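Long-range contacts in beta-N-acetylhexosaminidase (Mycobacterium smegmatis, PDB 4YYF), which probably hydrolyses terminal non-reducing N-acetyl-D-hexosamine residues from N-acetyl-beta-D-hexosaminides, as a member of glycoside hydrolase family 3: residues F155-D160 / P200-F205; V249-V254 / Y288-S293. The protein carries 1 engineered substitution. One frame throughout, in Å; residues are numbered along the deposited sequence.

Contact 1: F155-D160 / P200-F205; sequences FAPVVD and PVLKHF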
ATOM      1  N   PHE A 155      -1.114  -6.065  -0.257  1.00 12.84           N
ATOM      2  CA  PHE A 155      -1.466  -4.962  -1.147  1.00 12.61           C
ATOM      3  C   PHE A 155      -2.432  -5.470  -2.205  1.00 15.99           C
ATOM      4  O   PHE A 155      -2.081  -5.620  -3.372  1.00 19.39           O
ATOM      5  CB  PHE A 155      -0.213  -4.365  -1.776  1.00  9.81           C
ATOM      6  CG  PHE A 155       0.696  -3.688  -0.779  1.00 16.09           C
ATOM      7  CD1 PHE A 155       0.177  -2.780   0.145  1.00 15.98           C
ATOM      8  CD2 PHE A 155       2.053  -3.977  -0.744  1.00 15.92           C
ATOM      9  CE1 PHE A 155       1.020  -2.137   1.078  1.00 14.51           C
ATOM     10  CE2 PHE A 155       2.900  -3.348   0.187  1.00 17.90           C
ATOM     11  CZ  PHE A 155       2.371  -2.422   1.093  1.00 13.10           C
ATOM     12  N   ALA A 156      -3.650  -5.751  -1.761  1.00 14.20           N
ATOM     13  CA  ALA A 156      -4.718  -6.259  -2.613  1.00 13.45           C
ATOM     14  C   ALA A 156      -6.005  -6.032  -1.846  1.00 14.10           C
ATOM     15  O   ALA A 156      -5.986  -5.980  -0.621  1.00 15.91           O
ATOM     16  CB  ALA A 156      -4.494  -7.765  -2.895  1.00 14.06           C
ATOM     17  N   PRO A 157      -7.150  -5.923  -2.539  1.00 14.65           N
ATOM     18  CA  PRO A 157      -7.376  -6.082  -3.969  1.00 14.80           C
ATOM     19  C   PRO A 157      -7.162  -4.798  -4.752  1.00 16.16           C
ATOM     20  O   PRO A 157      -7.349  -3.690  -4.255  1.00 15.24           O
ATOM     21  CB  PRO A 157      -8.862  -6.440  -4.039  1.00 13.16           C
ATOM     22  CG  PRO A 157      -9.463  -5.637  -2.891  1.00 14.32           C
ATOM     23  CD  PRO A 157      -8.414  -5.773  -1.792  1.00 13.13           C
ATOM     24  N   VAL A 158      -6.787  -4.985  -6.007  1.00 16.10           N
ATOM     25  CA  VAL A 158      -6.846  -3.943  -7.012  1.00 16.57           C
ATOM     26  C   VAL A 158      -8.313  -3.597  -7.224  1.00 16.57           C
ATOM     27  O   VAL A 158      -9.140  -4.484  -7.446  1.00 15.94           O
ATOM     28  CB  VAL A 158      -6.267  -4.483  -8.334  1.00 18.25           C
ATOM     29  CG1 VAL A 158      -6.560  -3.528  -9.507  1.00 17.27           C
ATOM     30  CG2 VAL A 158      -4.769  -4.728  -8.184  1.00 16.44           C
ATOM     31  N   VAL A 159      -8.647  -2.315  -7.162  1.00 15.35           N
ATOM     32  CA  VAL A 159     -10.013  -1.891  -7.463  1.00 14.21           C
ATOM     33  C   VAL A 159     -10.041  -1.043  -8.727  1.00 15.19           C
ATOM     34  O   VAL A 159     -11.087  -0.507  -9.112  1.00 18.43           O
ATOM     35  CB  VAL A 159     -10.678  -1.153  -6.273  1.00 22.28           C
ATOM     36  CG1 VAL A 159     -10.794  -2.084  -5.052  1.00 18.32           C
ATOM     37  CG2 VAL A 159      -9.888   0.090  -5.917  1.00 16.44           C
ATOM     38  N   ASP A 160      -8.892  -0.950  -9.390  1.00 17.74           N
ATOM     39  CA  ASP A 160      -8.833  -0.354 -10.718  1.00 15.77           C
ATOM     40  C   ASP A 160      -9.840  -0.999 -11.659  1.00 19.13           C
ATOM     41  O   ASP A 160     -10.084  -2.209 -11.605  1.00 21.50           O
ATOM     42  CB  ASP A 160      -7.432  -0.494 -11.318  1.00 20.07           C
ATOM     43  CG  ASP A 160      -6.370   0.213 -10.506  1.00 23.42           C
ATOM     44  OD1 ASP A 160      -6.658   1.295  -9.942  1.00 20.94           O
ATOM     45  OD2 ASP A 160      -5.238  -0.324 -10.421  1.00 18.97           O
ATOM     46  N   PRO A 200      -6.240  -5.689   4.227  1.00 16.29           N
ATOM     47  CA  PRO A 200      -6.280  -5.482   2.777  1.00 13.80           C
ATOM     48  C   PRO A 200      -6.037  -4.013   2.413  1.00 17.27           C
ATOM     49  O   PRO A 200      -6.316  -3.114   3.218  1.00 15.72           O
ATOM     50  CB  PRO A 200      -7.696  -5.920   2.398  1.00 15.67           C
ATOM     51  CG  PRO A 200      -8.516  -5.699   3.634  1.00 13.43           C
ATOM     52  CD  PRO A 200      -7.590  -5.749   4.830  1.00 15.23           C
ATOM     53  N   VAL A 201      -5.480  -3.778   1.225  1.00 15.11           N
ATOM     54  CA  VAL A 201      -5.182  -2.413   0.777  1.00 14.43           C
ATOM     55  C   VAL A 201      -5.772  -2.202  -0.620  1.00 17.85           C
ATOM     56  O   VAL A 201      -5.320  -2.813  -1.580  1.00 18.11           O
ATOM     57  CB  VAL A 201      -3.662  -2.137   0.735  1.00 12.91           C
ATOM     58  CG1 VAL A 201      -3.400  -0.634   0.448  1.00 10.52           C
ATOM     59  CG2 VAL A 201      -2.981  -2.544   2.065  1.00 11.75           C
ATOM     60  N   LEU A 202      -6.783  -1.343  -0.720  1.00 13.12           N
ATOM     61  CA  LEU A 202      -7.417  -1.021  -2.001  1.00 14.41           C
ATOM     62  C   LEU A 202      -6.485  -0.148  -2.850  1.00 15.97           C
ATOM     63  O   LEU A 202      -5.971   0.856  -2.364  1.00 17.36           O
ATOM     64  CB  LEU A 202      -8.716  -0.255  -1.746  1.00 14.56           C
ATOM     65  CG  LEU A 202      -9.680  -0.845  -0.713  1.00 16.42           C
ATOM     66  CD1 LEU A 202     -10.839   0.117  -0.465  1.00 17.28           C
ATOM     67  CD2 LEU A 202     -10.215  -2.196  -1.187  1.00 17.08           C
ATOM     68  N   LYS A 203      -6.274  -0.502  -4.117  1.00 16.29           N
ATOM     69  CA  LYS A 203      -5.322   0.246  -4.959  1.00 14.53           C
ATOM     70  C   LYS A 203      -5.814   0.270  -6.416  1.00 17.71           C
ATOM     71  O   LYS A 203      -6.599  -0.605  -6.792  1.00 20.30           O
ATOM     72  CB  LYS A 203      -3.916  -0.375  -4.840  1.00 15.77           C
ATOM     73  CG  LYS A 203      -3.771  -1.749  -5.490  1.00 18.73           C
ATOM     74  CD  LYS A 203      -2.470  -2.445  -5.024  1.00 15.27           C
ATOM     75  CE  LYS A 203      -2.178  -3.701  -5.849  1.00 15.18           C
ATOM     76  NZ  LYS A 203      -0.930  -4.397  -5.376  1.00 14.43           N
ATOM     77  N   HIS A 204      -5.398   1.235  -7.251  1.00 17.47           N
ATOM     78  CA  HIS A 204      -4.469   2.325  -6.932  1.00 15.97           C
ATOM     79  C   HIS A 204      -5.215   3.671  -7.023  1.00 20.23           C
ATOM     80  O   HIS A 204      -5.492   4.158  -8.119  1.00 22.09           O
ATOM     81  CB  HIS A 204      -3.286   2.332  -7.928  1.00 11.44           C
ATOM     82  CG  HIS A 204      -2.538   1.033  -8.020  1.00 15.61           C
ATOM     83  ND1 HIS A 204      -2.971  -0.030  -8.805  1.00 19.80           N
ATOM     84  CD2 HIS A 204      -1.377   0.616  -7.460  1.00 13.50           C
ATOM     85  CE1 HIS A 204      -2.127  -1.030  -8.697  1.00 18.92           C
ATOM     86  NE2 HIS A 204      -1.139  -0.668  -7.883  1.00 18.66           N
ATOM     87  N   PHE A 205      -5.537   4.267  -5.878  1.00 15.49           N
ATOM     88  CA  PHE A 205      -6.368   5.481  -5.804  1.00 15.32           C
ATOM     89  C   PHE A 205      -5.701   6.700  -6.462  1.00 19.44           C
ATOM     90  O   PHE A 205      -4.498   6.922  -6.294  1.00 19.02           O
ATOM     91  CB  PHE A 205      -6.655   5.774  -4.324  1.00 14.11           C
ATOM     92  CG  PHE A 205      -7.609   6.909  -4.075  1.00 16.31           C
ATOM     93  CD1 PHE A 205      -7.145   8.219  -3.951  1.00 14.73           C
ATOM     94  CD2 PHE A 205      -8.970   6.664  -3.898  1.00 15.59           C
ATOM     95  CE1 PHE A 205      -8.027   9.270  -3.691  1.00 16.25           C
ATOM     96  CE2 PHE A 205      -9.850   7.714  -3.632  1.00 17.10           C
ATOM     97  CZ  PHE A 205      -9.372   9.019  -3.527  1.00 15.05           C
TER

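Contact 2: V249-V254 / Y288-S293; sequences VGHMQV and YTDDLS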
ATOM      1  N   VAL A 249      -2.313   4.969  -2.756  1.00 17.58           N
ATOM      2  CA  VAL A 249      -2.430   5.991  -3.798  1.00 16.15           C
ATOM      3  C   VAL A 249      -1.364   5.759  -4.868  1.00 19.18           C
ATOM      4  O   VAL A 249      -0.200   5.538  -4.542  1.00 19.39           O
ATOM      5  CB  VAL A 249      -2.268   7.405  -3.203  1.00 14.77           C
ATOM      6  CG1 VAL A 249      -2.302   8.451  -4.307  1.00 17.54           C
ATOM      7  CG2 VAL A 249      -3.373   7.686  -2.200  1.00 13.39           C
ATOM      8  N   GLY A 250      -1.753   5.795  -6.142  1.00 19.52           N
ATOM      9  CA  GLY A 250      -0.809   5.546  -7.221  1.00 17.64           C
ATOM     10  C   GLY A 250      -0.131   6.822  -7.702  1.00 22.36           C
ATOM     11  O   GLY A 250      -0.373   7.900  -7.159  1.00 19.95           O
ATOM     12  N   HIS A 251       0.709   6.708  -8.730  1.00 18.37           N
ATOM     13  CA  HIS A 251       1.534   7.829  -9.172  1.00 15.28           C
ATOM     14  C   HIS A 251       0.967   8.552 -10.398  1.00 20.46           C
ATOM     15  O   HIS A 251       1.643   9.410 -10.981  1.00 24.47           O
ATOM     16  CB  HIS A 251       2.971   7.361  -9.501  1.00 15.43           C
ATOM     17  CG  HIS A 251       3.655   6.634  -8.376  1.00 16.60           C
ATOM     18  ND1 HIS A 251       3.550   7.020  -7.059  1.00 16.13           N
ATOM     19  CD2 HIS A 251       4.460   5.543  -8.391  1.00 17.67           C
ATOM     20  CE1 HIS A 251       4.260   6.195  -6.304  1.00 16.98           C
ATOM     21  NE2 HIS A 251       4.824   5.294  -7.087  1.00 16.76           N
HETATM   22  N   MSE A 252      -0.253   8.215 -10.807  1.00 18.10           N
HETATM   23  CA  MSE A 252      -0.818   8.843 -12.008  1.00 17.26           C
HETATM   24  C   MSE A 252      -1.012  10.333 -11.778  1.00 18.51           C
HETATM   25  O   MSE A 252      -1.261  10.762 -10.649  1.00 20.42           O
HETATM   26  CB  MSE A 252      -2.182   8.244 -12.347  1.00 20.40           C
HETATM   27  CG  MSE A 252      -2.248   6.725 -12.403  1.00 23.39           C
HETATM   28 SE   MSE A 252      -2.578   5.879 -10.667  0.63 25.32          SE
HETATM   29  CE  MSE A 252      -3.871   7.111  -9.940  1.00 18.20           C
ATOM     30  N   GLN A 253      -0.902  11.117 -12.847  1.00 22.02           N
ATOM     31  CA  GLN A 253      -1.311  12.515 -12.817  1.00 22.54           C
ATOM     32  C   GLN A 253      -2.795  12.574 -13.175  1.00 25.87           C
ATOM     33  O   GLN A 253      -3.225  11.930 -14.137  1.00 23.96           O
ATOM     34  CB  GLN A 253      -0.500  13.322 -13.833  1.00 21.06           C
ATOM     35  CG  GLN A 253       0.993  13.323 -13.536  1.00 27.58           C
ATOM     36  CD  GLN A 253       1.833  13.687 -14.741  1.00 30.46           C
ATOM     37  OE1 GLN A 253       1.699  14.775 -15.294  1.00 30.09           O
ATOM     38  NE2 GLN A 253       2.702  12.765 -15.160  1.00 32.84           N
ATOM     39  N   VAL A 254      -3.572  13.332 -12.405  1.00 21.33           N
ATOM     40  CA  VAL A 254      -5.019  13.415 -12.625  1.00 22.19           C
ATOM     41  C   VAL A 254      -5.445  14.833 -13.005  1.00 24.91           C
ATOM     42  O   VAL A 254      -5.375  15.734 -12.171  1.00 28.11           O
ATOM     43  CB  VAL A 254      -5.798  13.009 -11.343  1.00 20.14           C
ATOM     44  CG1 VAL A 254      -7.313  13.008 -11.595  1.00 22.52           C
ATOM     45  CG2 VAL A 254      -5.322  11.660 -10.804  1.00 20.18           C
ATOM     46  N   TYR A 288      -1.251   4.237   2.094  1.00 13.90           N
ATOM     47  CA  TYR A 288       0.098   3.973   1.595  1.00 12.14           C
ATOM     48  C   TYR A 288       0.336   4.695   0.277  1.00 17.82           C
ATOM     49  O   TYR A 288      -0.620   5.029  -0.427  1.00 18.26           O
ATOM     50  CB  TYR A 288       0.274   2.475   1.295  1.00 14.22           C
ATOM     51  CG  TYR A 288       0.440   1.557   2.484  1.00 11.88           C
ATOM     52  CD1 TYR A 288       1.704   1.238   2.957  1.00 12.25           C
ATOM     53  CD2 TYR A 288      -0.662   0.963   3.094  1.00 14.43           C
ATOM     54  CE1 TYR A 288       1.874   0.366   4.037  1.00 14.84           C
ATOM     55  CE2 TYR A 288      -0.503   0.081   4.185  1.00 11.40           C
ATOM     56  CZ  TYR A 288       0.772  -0.198   4.644  1.00 15.15           C
ATOM     57  OH  TYR A 288       0.970  -1.055   5.709  1.00 16.81           O
ATOM     58  N   THR A 289       1.610   4.902  -0.076  1.00 14.17           N
ATOM     59  CA  THR A 289       1.951   5.232  -1.454  1.00 13.34           C
ATOM     60  C   THR A 289       2.341   3.957  -2.180  1.00 13.65           C
ATOM     61  O   THR A 289       2.726   2.966  -1.560  1.00 19.55           O
ATOM     62  CB  THR A 289       3.173   6.160  -1.562  1.00 14.72           C
ATOM     63  OG1 THR A 289       4.334   5.431  -1.136  1.00 15.60           O
ATOM     64  CG2 THR A 289       2.993   7.410  -0.720  1.00 13.94           C
ATOM     65  N   ASP A 290       2.290   4.005  -3.505  1.00 14.64           N
ATOM     66  CA  ASP A 290       2.893   2.969  -4.340  1.00 16.06           C
ATOM     67  C   ASP A 290       4.411   3.181  -4.244  1.00 17.69           C
ATOM     68  O   ASP A 290       4.871   4.160  -3.645  1.00 18.17           O
ATOM     69  CB  ASP A 290       2.386   3.128  -5.783  1.00 16.75           C
ATOM     70  CG  ASP A 290       2.545   1.865  -6.635  1.00 20.75           C
ATOM     71  OD1 ASP A 290       3.264   0.925  -6.245  1.00 17.27           O
ATOM     72  OD2 ASP A 290       1.943   1.831  -7.726  1.00 17.85           O
ATOM     73  N   ASP A 291       5.178   2.259  -4.817  1.00 13.66           N
ATOM     74  CA  ASP A 291       6.647   2.243  -4.729  1.00 15.53           C
ATOM     75  C   ASP A 291       7.279   3.550  -5.217  1.00 17.77           C
ATOM     76  O   ASP A 291       7.114   3.936  -6.367  1.00 21.31           O
ATOM     77  CB  ASP A 291       7.142   1.011  -5.511  1.00 15.04           C
ATOM     78  CG  ASP A 291       8.627   1.022  -5.836  1.00 20.71           C
ATOM     79  OD1 ASP A 291       9.439   1.697  -5.170  1.00 20.45           O
ATOM     80  OD2 ASP A 291       8.986   0.299  -6.789  1.00 22.92           O
ATOM     81  N   LEU A 292       7.995   4.223  -4.314  1.00 16.91           N
ATOM     82  CA  LEU A 292       8.584   5.540  -4.582  1.00 18.09           C
ATOM     83  C   LEU A 292      10.000   5.521  -5.165  1.00 20.09           C
ATOM     84  O   LEU A 292      10.507   6.565  -5.571  1.00 20.96           O
ATOM     85  CB  LEU A 292       8.587   6.401  -3.314  1.00 19.26           C
ATOM     86  CG  LEU A 292       7.243   6.772  -2.699  1.00 19.58           C
ATOM     87  CD1 LEU A 292       7.454   7.381  -1.329  1.00 20.57           C
ATOM     88  CD2 LEU A 292       6.488   7.745  -3.598  1.00 15.15           C
ATOM     89  N   SER A 293      10.643   4.357  -5.224  1.00 19.45           N
ATOM     90  CA  SER A 293      12.048   4.321  -5.652  1.00 15.95           C
ATOM     91  C   SER A 293      12.285   3.725  -7.047  1.00 21.53           C
ATOM     92  O   SER A 293      13.081   4.250  -7.827  1.00 22.91           O
ATOM     93  CB  SER A 293      12.906   3.591  -4.623  1.00 18.25           C
ATOM     94  OG  SER A 293      12.549   2.219  -4.558  1.00 16.95           O
TER
HETATM   95  O   HOH W   1       1.253   3.970  -9.643  1.00 18.27           O

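Contact 1: F155-D160 / P200-F205
K203 lays its aliphatic chain across V158, with CE packed 3.6 Å from V158 CG2, and delivers its ammonium to the carbonyl of F155, NZ to O 2.6 Å. CG sits between the backbone N and the carbonyl carbon (chi1 70°), and from there the fully extended chain runs back along 155-160 to that oxygen. E106 binds the same NZ in a salt bridge. The backbone of K203 is gripped as well: V159 N meets K203 O at 2.7 Å, almost straight along the carbonyl axis, while the bond from K203 N to P157 O is weak. A cis peptide then turns the chain into H204, which takes both oxygens of the D160 carboxylate. H204 N approaches D160 OD1 from above the carboxylate plane and ties the main chain to it, whereas H204 ND1 points in the ring plane at the syn lone pair of D160 OD2, 2.8 Å away. Ring and carboxylate are nearly coplanar, 15° apart, and this in-plane bond from ND1 holds the rotation of the imidazole. On the other side of the strand, L202 CD2 lies 3.9 Å from both P157 CG and V159 CG1. Consistent with the TIM-barrel fold of the family, 155-160 leaves strand 153-154 to follow strand 199-205, with strands 100-107 and 246-249 flanking this pair and helix 234-239 packing on V159 and L202.

Contact 2: V249-V254 / Y288-S293
V249 joins Y288 and D290 by two backbone hydrogen bonds, V249 N to Y288 O at 2.9 Å and D290 N to V249 O at 3.1 Å, which form the parallel bridge between V249 and T289. The polar side-chain contact belongs to H251. Its NE2 donates to D291 O at 2.8 Å, arriving well above the carbonyl plane and with the oxygen tilted 20° from the ring plane; ND1 is hydrogen-bonded to S264, and bonds at both nitrogens define the orientation of the imidazole. A single water spans the segments, accepting from H251 N and donating to D290 OD2. Within 288-293, D290 OD1 accepts from D291 N at 2.7 Å, T289 OG1 donates to D290 O, and D291 OD1 takes S293 N in an Asx turn. These segments lie where strands 246-249 and 287-289, neighbours in the parallel sheet of the TIM barrel, give way to loops at their C-terminal ends. Nonpolar contact centres on the H251 ring: D290 CB sits over one face in a CH-pi contact, 3.9 Å from the centroid of H251, and L292 CD2 comes within 3.8 Å of H251 CE1. The side chains of H251 and D290 cross at about a right angle, with the carboxylate plane of D290 at 23° to that of the imidazole. Helix 304-314 packs against T289 and L292.

Contacts 1 and 2 follow one another round the barrel, their centres about 12 Å apart, because strand 199-205 of contact 1 is the parallel neighbour of strand 246-249 of contact 2. A probable hydrogen bond from G250 N to F205 O, 3.0 Å, joins these neighbouring strands at their ends. Separately, the rings of F155 and Y288 meet edge to face across the barrel interior. Nearer the loops, H204 CD2 stands 3.5 Å from D290 OD2. An acetate ion lies about 3 Å from the side chains of both H204 and D290; though probably from the crystallisation liquor, it may mark a pocket, at the strand ends where TIM barrels carry their active sites.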